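Local coordinates for 3,4-dihydroxy-2-butanone 4-phosphate synthase (Acinetobacter baumannii, PDB 6MNZ), which probably converts D-ribulose 5-phosphate to formate and 3,4-dihydroxy-2-butanone 4-phosphate, a step of riboflavin biosynthesis, at residues A[320-323]-A[324-327]; A[194-197]-A[198-202]; A[62-65]-A[66-70]; A[10-14]-A[15-19]. One frame throughout, in Å; residues are numbered along the deposited sequence.

In the fold
All four contacts are local and lie at helices. Along the chain they come in the order contact 4, contact 3, contact 2, contact 1. Contacts 4 and 3 sit within the DHBP synthase part of the chain, their centres about 25 Å apart. Each closes the C-terminal end of a helix, 6-15 and 62-68. Contact 2 lies on helix 192-202 and contact 1 on helix 320-336, in the GTP cyclohydrolase II-like part. The centres of contacts 1 and 2 are about 10 Å apart, and these two helices pack together: Ile196 meets Ser321 and Tyr324. They thus join the two parts of the chain. Contact 3 is the remotest from contact 1, about 29 Å between centres.

Contact 1 of 4, residues A[320-323]-A[324-327]; sequences LSHQ and YQTI
Leu320 lies across one face of the Tyr324 ring. Its CG stands 4.2 Å from the ring centroid in a CH-pi contact, 25° off the ring normal. The leucine and tyrosine side chains cross obliquely, and CD2 comes 3.8 Å from Tyr324 OH. Leu320 O sits over a ring face too, nearer the rim, 3.5 Å from Tyr324 CG. With CG anti to the carbonyl carbon (chi1 -60°), the tyrosine ring runs back along the helix to the leucine. This is i to i+4 pairing in the first turns of helix 320-336. The same helix faces helix 192-202, where Ala193 and Ile196 touch Ser321 and Tyr324. Round the helix, His322 and Gln325 cross at about a right angle, their ring and amide planes 64° apart. Gln325 OE1 comes 3.4 Å from His322 CA. The amide NE2 makes a weak hydrogen bond to His139 O. Thr326 OG1 turns back to give a hydrogen bond of 2.7 Å to His322 O. That carbonyl also accepts from Thr326 N at 3.0 Å, so two donors of one residue grip it. Straighter backbone bonds link Gln325 N to Ser321 O and Ile327 N to Gln323 O.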
loop_
_atom_site.group_PDB
_atom_site.type_symbol
_atom_site.label_atom_id
_atom_site.label_comp_id
_atom_site.label_asym_id
_atom_site.label_seq_id
_atom_site.Cartn_x
_atom_site.Cartn_y
_atom_site.Cartn_z
ATOM N N LEU A 320 -19.607 10.604 1.489
ATOM C CA LEU A 320 -20.375 10.702 2.725
ATOM C C LEU A 320 -20.122 9.510 3.635
ATOM O O LEU A 320 -20.137 9.651 4.863
ATOM C CB LEU A 320 -21.863 10.810 2.399
ATOM C CG LEU A 320 -22.784 11.423 3.454
ATOM C CD1 LEU A 320 -22.284 12.779 3.914
ATOM C CD2 LEU A 320 -24.199 11.533 2.893
ATOM N N SER A 321 -19.893 8.331 3.056
ATOM C CA SER A 321 -19.449 7.190 3.847
ATOM C C SER A 321 -18.180 7.523 4.623
ATOM O O SER A 321 -18.103 7.298 5.835
ATOM C CB SER A 321 -19.221 5.987 2.935
ATOM O OG SER A 321 -20.446 5.540 2.386
ATOM N N HIS A 322 -17.165 8.043 3.930
ATOM C CA HIS A 322 -15.907 8.369 4.590
ATOM C C HIS A 322 -16.075 9.445 5.652
ATOM O O HIS A 322 -15.259 9.520 6.576
ATOM C CB HIS A 322 -14.878 8.818 3.552
ATOM C CG HIS A 322 -13.526 9.100 4.127
ATOM N ND1 HIS A 322 -13.201 10.308 4.707
ATOM C CD2 HIS A 322 -12.442 8.304 4.289
ATOM C CE1 HIS A 322 -11.939 10.281 5.097
ATOM N NE2 HIS A 322 -11.470 9.063 4.895
ATOM N N GLN A 323 -17.123 10.264 5.559
ATOM C CA GLN A 323 -17.382 11.263 6.590
ATOM C C GLN A 323 -17.955 10.620 7.848
ATOM O O GLN A 323 -17.439 10.830 8.951
ATOM C CB GLN A 323 -18.333 12.334 6.056
ATOM C CG GLN A 323 -17.731 13.223 4.978
ATOM C CD GLN A 323 -18.697 14.291 4.498
ATOM O OE1 GLN A 323 -19.809 14.412 5.010
ATOM N NE2 GLN A 323 -18.263 15.093 3.534
ATOM N N TYR A 324 -19.000 9.802 7.694
ATOM C CA TYR A 324 -19.594 9.136 8.845
ATOM C C TYR A 324 -18.630 8.138 9.472
ATOM O O TYR A 324 -18.696 7.889 10.682
ATOM C CB TYR A 324 -20.882 8.420 8.439
ATOM C CG TYR A 324 -21.959 9.322 7.878
ATOM C CD1 TYR A 324 -21.887 10.701 8.024
ATOM C CD2 TYR A 324 -23.129 8.784 7.362
ATOM C CE1 TYR A 324 -22.903 11.520 7.572
ATOM C CE2 TYR A 324 -24.169 9.591 6.955
ATOM C CZ TYR A 324 -24.046 10.959 7.046
ATOM O OH TYR A 324 -25.074 11.766 6.619
ATOM N N GLN A 325 -17.776 7.516 8.660
ATOM C CA GLN A 325 -16.637 6.785 9.203
ATOM C C GLN A 325 -15.773 7.694 10.067
ATOM O O GLN A 325 -15.430 7.348 11.204
ATOM C CB GLN A 325 -15.818 6.180 8.063
ATOM C CG GLN A 325 -16.504 5.023 7.358
ATOM C CD GLN A 325 -15.829 4.652 6.053
ATOM O OE1 GLN A 325 -14.844 5.272 5.653
ATOM N NE2 GLN A 325 -16.302 3.580 5.429
ATOM N N THR A 326 -15.414 8.869 9.545
ATOM C CA THR A 326 -14.502 9.752 10.263
ATOM C C THR A 326 -15.093 10.158 11.606
ATOM O O THR A 326 -14.577 9.786 12.666
ATOM C CB THR A 326 -14.193 10.994 9.421
ATOM O OG1 THR A 326 -13.413 10.619 8.280
ATOM C CG2 THR A 326 -13.424 12.042 10.242
ATOM N N ILE A 327 -16.252 10.819 11.577
ATOM C CA ILE A 327 -16.777 11.438 12.785
ATOM C C ILE A 327 -17.349 10.399 13.738
ATOM O O ILE A 327 -17.326 10.609 14.956
ATOM C CB ILE A 327 -17.828 12.505 12.419
ATOM C CG1 ILE A 327 -17.796 13.655 13.432
ATOM C CG2 ILE A 327 -19.223 11.895 12.342
ATOM C CD1 ILE A 327 -16.538 14.509 13.364
#

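Contact 2 of 4, residues A[194-197]-A[198-202]; sequences DLIH and YRMTN
Arg199 N gives Leu195 O a nearly straight hydrogen bond of 3.0 Å, with an N-H...O angle of 175°. One residue on, Met200 N bonds Ile196 O, also at 3.0 Å. The bond from Tyr198 N to Asp194 O is longer, 3.2 Å. Beyond these i to i+4 bonds, the guanidinium of Arg199 leads away from the earlier turn. It forms salt bridges with Asp149 through NH1 and with Glu203 through NE. The two acids would be expected to favour the charged form of this buried arginine.

The side chains then pack along the helix. Thr201 sends its methyl CG2 over the centre of the His197 ring in a CH-pi contact, 3.7 Å from the centroid and 13° off the normal. The two side chains cross at about a right angle. The histidine has CG anti to its backbone N (chi1 -175°), which swings the ring beside its own carbonyl and under that methyl. CG2 is modelled too close to His197 O, so its exact position, and the 3.7 Å with it, is doubtful. On another side of the helix, Ile196 CG2 meets Met200 CG loosely, at 4.4 Å. Met200 looks outward onto Val329 and Gln332, and Leu195 onto Leu150 and Leu153. Ile196 also rests on Ala141, predicted to bind D-ribulose 5-phosphate. This is a helix packed between neighbouring helices, 143-153 and 6-15 in the synthase part and 320-336 in the GTP cyclohydrolase II-like part, where the two domains meet.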
loop_
_atom_site.group_PDB
_atom_site.type_symbol
_atom_site.label_atom_id
_atom_site.label_comp_id
_atom_site.label_asym_id
_atom_site.label_seq_id
_atom_site.Cartn_x
_atom_site.Cartn_y
_atom_site.Cartn_z
ATOM N N ASP A 194 -26.119 5.510 5.579
ATOM C CA ASP A 194 -27.078 5.420 6.675
ATOM C C ASP A 194 -26.820 4.194 7.539
ATOM O O ASP A 194 -27.118 4.205 8.739
ATOM C CB ASP A 194 -28.506 5.388 6.127
ATOM C CG ASP A 194 -29.009 6.763 5.732
ATOM O OD1 ASP A 194 -28.174 7.625 5.388
ATOM O OD2 ASP A 194 -30.242 6.963 5.705
ATOM N N LEU A 195 -26.269 3.128 6.954
ATOM C CA LEU A 195 -25.870 1.970 7.744
ATOM C C LEU A 195 -24.565 2.217 8.490
ATOM O O LEU A 195 -24.395 1.740 9.618
ATOM C CB LEU A 195 -25.744 0.740 6.845
ATOM C CG LEU A 195 -25.559 -0.593 7.574
ATOM C CD1 LEU A 195 -26.770 -0.916 8.439
ATOM C CD2 LEU A 195 -25.297 -1.714 6.576
ATOM N N ILE A 196 -23.605 2.898 7.854
ATOM C CA ILE A 196 -22.407 3.339 8.567
ATOM C C ILE A 196 -22.802 4.042 9.859
ATOM O O ILE A 196 -22.334 3.698 10.951
ATOM C CB ILE A 196 -21.552 4.258 7.678
ATOM C CG1 ILE A 196 -20.921 3.460 6.541
ATOM C CG2 ILE A 196 -20.463 4.928 8.507
ATOM C CD1 ILE A 196 -20.284 4.299 5.468
ATOM N N HIS A 197 -23.635 5.075 9.739
ATOM C CA HIS A 197 -23.966 5.895 10.897
ATOM C C HIS A 197 -24.731 5.099 11.945
ATOM O O HIS A 197 -24.475 5.252 13.143
ATOM C CB HIS A 197 -24.780 7.109 10.452
ATOM C CG HIS A 197 -25.075 8.075 11.554
ATOM N ND1 HIS A 197 -24.088 8.767 12.224
ATOM C CD2 HIS A 197 -26.249 8.479 12.092
ATOM C CE1 HIS A 197 -24.641 9.530 13.149
ATOM N NE2 HIS A 197 -25.952 9.402 13.065
ATOM N N TYR A 198 -25.562 4.149 11.515
ATOM C CA TYR A 198 -26.249 3.288 12.471
ATOM C C TYR A 198 -25.249 2.491 13.300
ATOM O O TYR A 198 -25.314 2.483 14.534
ATOM C CB TYR A 198 -27.210 2.353 11.738
ATOM C CG TYR A 198 -27.988 1.445 12.660
ATOM C CD1 TYR A 198 -29.243 1.809 13.126
ATOM C CD2 TYR A 198 -27.495 0.199 13.016
ATOM C CE1 TYR A 198 -29.934 1.008 14.010
ATOM C CE2 TYR A 198 -28.179 -0.612 13.896
ATOM C CZ TYR A 198 -29.391 -0.196 14.402
ATOM O OH TYR A 198 -30.070 -0.986 15.299
ATOM N N ARG A 199 -24.322 1.801 12.631
ATOM C CA ARG A 199 -23.330 1.005 13.345
ATOM C C ARG A 199 -22.526 1.865 14.311
ATOM O O ARG A 199 -22.159 1.409 15.400
ATOM C CB ARG A 199 -22.398 0.316 12.348
ATOM C CG ARG A 199 -23.062 -0.774 11.521
ATOM C CD ARG A 199 -22.038 -1.743 10.947
ATOM N NE ARG A 199 -21.254 -2.394 11.994
ATOM C CZ ARG A 199 -20.251 -3.237 11.769
ATOM N NH1 ARG A 199 -19.874 -3.509 10.526
ATOM N NH2 ARG A 199 -19.541 -3.702 12.788
ATOM N N MET A 200 -22.178 3.085 13.898
ATOM C CA MET A 200 -21.421 3.971 14.771
ATOM C C MET A 200 -22.239 4.436 15.969
ATOM O O MET A 200 -21.656 4.783 17.001
ATOM C CB MET A 200 -20.922 5.182 13.983
ATOM C CG MET A 200 -19.937 4.841 12.877
ATOM S SD MET A 200 -18.444 4.016 13.467
ATOM C CE MET A 200 -17.231 4.629 12.299
ATOM N N THR A 201 -23.568 4.395 15.880
ATOM C CA THR A 201 -24.407 4.917 16.951
ATOM C C THR A 201 -24.845 3.840 17.932
ATOM O O THR A 201 -25.214 4.164 19.066
ATOM C CB THR A 201 -25.651 5.599 16.373
ATOM O OG1 THR A 201 -26.439 4.639 15.657
ATOM C CG2 THR A 201 -25.259 6.735 15.438
ATOM N N ASN A 202 -24.898 2.579 17.495
ATOM C CA ASN A 202 -25.472 1.502 18.294
ATOM C C ASN A 202 -24.460 0.397 18.577
ATOM O O ASN A 202 -24.846 -0.697 19.002
ATOM C CB ASN A 202 -26.703 0.925 17.595
ATOM C CG ASN A 202 -27.784 1.964 17.374
ATOM O OD1 ASN A 202 -27.946 2.482 16.269
ATOM N ND2 ASN A 202 -28.579 2.219 18.408
#

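Contact 3 of 4, residues A[62-65]-A[66-70]; sequences RERC and KQLNL
Arg64 and Gln67 meet one turn apart on helix 62-68, and the helix then closes at its C-terminal end in a Schellman motif. The helix follows strand 57-60 in the DHBP synthase part of the chain. Cys65 and Leu68 pack on Leu60 of that strand.

The arginine and glutamine side chains lie side by side and point the same way. Gln67 CD sits over one face of the guanidinium, with the guanidinium and amide planes 51° apart. Arg64 NH1 and Gln67 NE2 are 3.2 Å apart. Both are donors, so they do not bond each other. Each turns to a carbonyl elsewhere: NH1 to Ala113 O, NE2 to Ala116 O. Arg64 NH2 adds a salt bridge to Glu157. The arginine reaches this place by bending at chi2 and chi3 (66° each). That bend lays CD beside Leu68 CD1, 4.0 Å away.

Backbone bonds run from Lys66 N to Arg62 O and from Gln67 N to Glu63 O, each 2.8 Å. At the end of the helix, Asn69 takes a positive phi of 54°. Leu70 N reaches back to Cys65 O, 3.0 Å away. Asn69 N bonds Lys66 O at 2.8 Å. Leu70 thereby turns in beside Cys65, and both touch Leu87.

The chemistry is that of two neighbouring donor groups tied to the 113-116 segment. Their separate carbonyl acceptors hold the two flat groups in place. Glu157 would be expected to offset the charge of the buried Arg64.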
loop_
_atom_site.group_PDB
_atom_site.type_symbol
_atom_site.label_atom_id
_atom_site.label_comp_id
_atom_site.label_asym_id
_atom_site.label_seq_id
_atom_site.Cartn_x
_atom_site.Cartn_y
_atom_site.Cartn_z
ATOM N N ARG A 62 -14.714 -13.171 5.530
ATOM C CA ARG A 62 -13.415 -13.811 5.358
ATOM C C ARG A 62 -13.327 -15.112 6.143
ATOM O O ARG A 62 -12.818 -16.119 5.636
ATOM C CB ARG A 62 -12.306 -12.853 5.788
ATOM C CG ARG A 62 -12.133 -11.667 4.857
ATOM C CD ARG A 62 -10.992 -10.763 5.297
ATOM N NE ARG A 62 -9.724 -11.481 5.393
ATOM C CZ ARG A 62 -8.531 -10.895 5.434
ATOM N NH1 ARG A 62 -8.424 -9.583 5.257
ATOM N NH2 ARG A 62 -7.434 -11.634 5.543
ATOM N N GLU A 63 -13.877 -15.133 7.359
ATOM C CA GLU A 63 -14.005 -16.386 8.092
ATOM C C GLU A 63 -14.727 -17.429 7.250
ATOM O O GLU A 63 -14.230 -18.544 7.055
ATOM C CB GLU A 63 -14.745 -16.154 9.410
ATOM C CG GLU A 63 -14.065 -15.166 10.346
ATOM C CD GLU A 63 -14.459 -13.730 10.062
ATOM O OE1 GLU A 63 -13.812 -13.110 9.190
ATOM O OE2 GLU A 63 -15.562 -13.329 10.491
ATOM N N ARG A 64 -15.871 -17.055 6.679
ATOM C CA ARG A 64 -16.638 -17.999 5.877
ATOM C C ARG A 64 -15.868 -18.428 4.635
ATOM O O ARG A 64 -16.067 -19.542 4.139
ATOM C CB ARG A 64 -17.979 -17.373 5.494
ATOM C CG ARG A 64 -18.778 -18.152 4.470
ATOM C CD ARG A 64 -19.249 -19.490 4.999
ATOM N NE ARG A 64 -20.214 -19.352 6.084
ATOM C CZ ARG A 64 -20.808 -20.376 6.687
ATOM N NH1 ARG A 64 -20.616 -21.612 6.240
ATOM N NH2 ARG A 64 -21.488 -20.184 7.811
ATOM N N CYS A 65 -15.067 -17.526 4.061
ATOM C CA CYS A 65 -14.261 -17.882 2.897
ATOM C C CYS A 65 -13.147 -18.853 3.271
ATOM O O CYS A 65 -12.953 -19.872 2.597
ATOM C CB CYS A 65 -13.678 -16.621 2.261
ATOM S SG CYS A 65 -14.858 -15.675 1.258
ATOM N N LYS A 66 -12.468 -18.604 4.393
ATOM C CA LYS A 66 -11.427 -19.517 4.855
ATOM C C LYS A 66 -12.009 -20.884 5.198
ATOM O O LYS A 66 -11.487 -21.915 4.761
ATOM C CB LYS A 66 -10.705 -18.918 6.064
ATOM C CG LYS A 66 -9.230 -19.289 6.162
ATOM C CD LYS A 66 -8.388 -18.537 5.139
ATOM C CE LYS A 66 -6.969 -19.088 5.075
ATOM N NZ LYS A 66 -6.180 -18.498 3.957
ATOM N N GLN A 67 -13.147 -20.904 5.895
ATOM C CA GLN A 67 -13.864 -22.156 6.112
ATOM C C GLN A 67 -14.152 -22.865 4.793
ATOM O O GLN A 67 -14.058 -24.094 4.707
ATOM C CB GLN A 67 -15.164 -21.883 6.872
ATOM C CG GLN A 67 -16.101 -23.075 6.974
ATOM C CD GLN A 67 -17.263 -22.824 7.919
ATOM O OE1 GLN A 67 -17.148 -22.054 8.874
ATOM N NE2 GLN A 67 -18.404 -23.438 7.629
ATOM N N LEU A 68 -14.450 -22.104 3.741
ATOM C CA LEU A 68 -14.707 -22.680 2.429
ATOM C C LEU A 68 -13.438 -22.922 1.621
ATOM O O LEU A 68 -13.523 -23.470 0.517
ATOM C CB LEU A 68 -15.644 -21.775 1.627
ATOM C CG LEU A 68 -17.101 -21.723 2.085
ATOM C CD1 LEU A 68 -17.813 -20.570 1.400
ATOM C CD2 LEU A 68 -17.812 -23.035 1.807
ATOM N N ASN A 69 -12.272 -22.540 2.138
ATOM C CA ASN A 69 -11.015 -22.654 1.402
ATOM C C ASN A 69 -11.116 -21.957 0.046
ATOM O O ASN A 69 -10.862 -22.548 -1.007
ATOM C CB ASN A 69 -10.613 -24.121 1.233
ATOM C CG ASN A 69 -9.232 -24.281 0.623
ATOM O OD1 ASN A 69 -8.446 -23.335 0.577
ATOM N ND2 ASN A 69 -8.911 -25.495 0.199
ATOM N N LEU A 70 -11.636 -20.733 0.071
ATOM C CA LEU A 70 -12.147 -20.066 -1.126
ATOM C C LEU A 70 -11.490 -18.698 -1.265
ATOM O O LEU A 70 -11.894 -17.744 -0.579
ATOM C CB LEU A 70 -13.662 -19.929 -1.057
ATOM C CG LEU A 70 -14.352 -19.306 -2.268
ATOM C CD1 LEU A 70 -14.081 -20.125 -3.521
ATOM C CD2 LEU A 70 -15.845 -19.181 -2.012
#

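Contact 4 of 4, residues A[10-14]-A[15-19]; sequences VADIR and AGKMV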
loop_
_atom_site.group_PDB
_atom_site.type_symbol
_atom_site.label_atom_id
_atom_site.label_comp_id
_atom_site.label_asym_id
_atom_site.label_seq_id
_atom_site.Cartn_x
_atom_site.Cartn_y
_atom_site.Cartn_z
ATOM N N VAL A 10 -32.983 -3.793 8.499
ATOM C CA VAL A 10 -32.536 -4.976 9.227
ATOM C C VAL A 10 -33.700 -5.936 9.448
ATOM O O VAL A 10 -33.530 -7.159 9.398
ATOM C CB VAL A 10 -31.878 -4.573 10.559
ATOM C CG1 VAL A 10 -31.436 -5.805 11.330
ATOM C CG2 VAL A 10 -30.697 -3.646 10.315
ATOM N N ALA A 11 -34.905 -5.401 9.665
ATOM C CA ALA A 11 -36.031 -6.254 10.028
ATOM C C ALA A 11 -36.533 -7.046 8.827
ATOM O O ALA A 11 -36.922 -8.212 8.963
ATOM C CB ALA A 11 -37.158 -5.408 10.619
ATOM N N ASP A 12 -36.527 -6.433 7.642
ATOM C CA ASP A 12 -36.941 -7.145 6.439
ATOM C C ASP A 12 -35.952 -8.245 6.082
ATOM O O ASP A 12 -36.355 -9.354 5.713
ATOM C CB ASP A 12 -37.094 -6.165 5.279
ATOM C CG ASP A 12 -38.458 -5.509 5.252
ATOM O OD1 ASP A 12 -38.853 -5.008 4.181
ATOM O OD2 ASP A 12 -39.182 -5.607 6.265
ATOM N N ILE A 13 -34.661 -7.999 6.304
ATOM C CA ILE A 13 -33.661 -9.037 6.084
ATOM C C ILE A 13 -33.904 -10.205 7.031
ATOM O O ILE A 13 -33.928 -11.367 6.612
ATOM C CB ILE A 13 -32.245 -8.455 6.252
ATOM C CG1 ILE A 13 -31.923 -7.491 5.106
ATOM C CG2 ILE A 13 -31.213 -9.570 6.323
ATOM C CD1 ILE A 13 -31.735 -8.160 3.751
ATOM N N ARG A 14 -34.212 -9.904 8.294
ATOM C CA ARG A 14 -34.618 -10.951 9.226
ATOM C C ARG A 14 -35.835 -11.704 8.709
ATOM O O ARG A 14 -35.943 -12.923 8.893
ATOM C CB ARG A 14 -34.904 -10.336 10.596
ATOM C CG ARG A 14 -35.802 -11.170 11.494
ATOM C CD ARG A 14 -35.581 -10.820 12.960
ATOM N NE ARG A 14 -34.371 -11.439 13.493
ATOM C CZ ARG A 14 -34.325 -12.644 14.055
ATOM N NH1 ARG A 14 -35.442 -13.327 14.276
ATOM N NH2 ARG A 14 -33.159 -13.158 14.420
ATOM N N ALA A 15 -36.794 -10.989 8.119
ATOM C CA ALA A 15 -38.002 -11.621 7.607
ATOM C C ALA A 15 -37.775 -12.405 6.320
ATOM O O ALA A 15 -38.687 -13.118 5.888
ATOM C CB ALA A 15 -39.083 -10.563 7.375
ATOM N N GLY A 16 -36.613 -12.277 5.688
ATOM C CA GLY A 16 -36.348 -12.976 4.447
ATOM C C GLY A 16 -36.763 -12.251 3.187
ATOM O O GLY A 16 -36.792 -12.873 2.119
ATOM N N LYS A 17 -37.173 -10.989 3.288
ATOM C CA LYS A 17 -37.510 -10.199 2.116
ATOM C C LYS A 17 -36.249 -9.556 1.543
ATOM O O LYS A 17 -35.146 -9.696 2.080
ATOM C CB LYS A 17 -38.549 -9.135 2.466
ATOM C CG LYS A 17 -39.824 -9.676 3.090
ATOM C CD LYS A 17 -40.492 -8.617 3.951
ATOM C CE LYS A 17 -41.754 -9.139 4.614
ATOM N NZ LYS A 17 -42.458 -8.063 5.370
ATOM N N MET A 18 -36.411 -8.841 0.436
ATOM C CA MET A 18 -35.318 -8.080 -0.148
ATOM C C MET A 18 -35.341 -6.637 0.344
ATOM O O MET A 18 -36.357 -6.128 0.823
ATOM C CB MET A 18 -35.396 -8.106 -1.674
ATOM C CG MET A 18 -35.424 -9.500 -2.270
ATOM S SD MET A 18 -35.229 -9.488 -4.060
ATOM C CE MET A 18 -35.291 -11.243 -4.413
ATOM N N VAL A 19 -34.201 -5.967 0.183
ATOM C CA VAL A 19 -34.083 -4.541 0.450
ATOM C C VAL A 19 -33.084 -3.968 -0.541
ATOM O O VAL A 19 -32.193 -4.673 -1.021
ATOM C CB VAL A 19 -33.648 -4.253 1.907
ATOM C CG1 VAL A 19 -34.696 -4.759 2.892
ATOM C CG2 VAL A 19 -32.291 -4.877 2.193
HETATM O O HOH W 1 -38.220 -4.295 1.790
#
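Lys17 N reaches back to Asp12 O in a hydrogen bond of 3.0 Å. Gly16 N bonds Ile13 O, also at 3.0 Å. Ala15 N bonds Ala11 O at 2.9 Å, an i to i+4 bond of helix 6-15.

Side chains close round this turn. Ile13 and Val19 cross at about a right angle, and Ile13 CD1 meets Val19 CG2 at 3.7 Å. The other valine methyl, CG1, lies against Asp12 CB. The extended Lys17 chain passes the Asp12 carboxylate, CD 3.9 Å from Asp12 CG. Its NZ stays 4.2 Å from Asp12 OD2, beyond a salt bridge. A water sits between Asp12 OD1 and Met18 O, in reach of both; a long, weak ion pair runs from OD1 to Lys188.

Further out, Ile13 and Val19 both rest on Leu150 of helix 143-153. Val19 also touches Val34 of strand 31-36.

Gly16 has a phi of 88°, a positive value that the absence of a side chain makes easy. The pattern is a Schellman motif with glycine at the turn, leading from helix 6-15 into strand 19-22 of the mixed sheet.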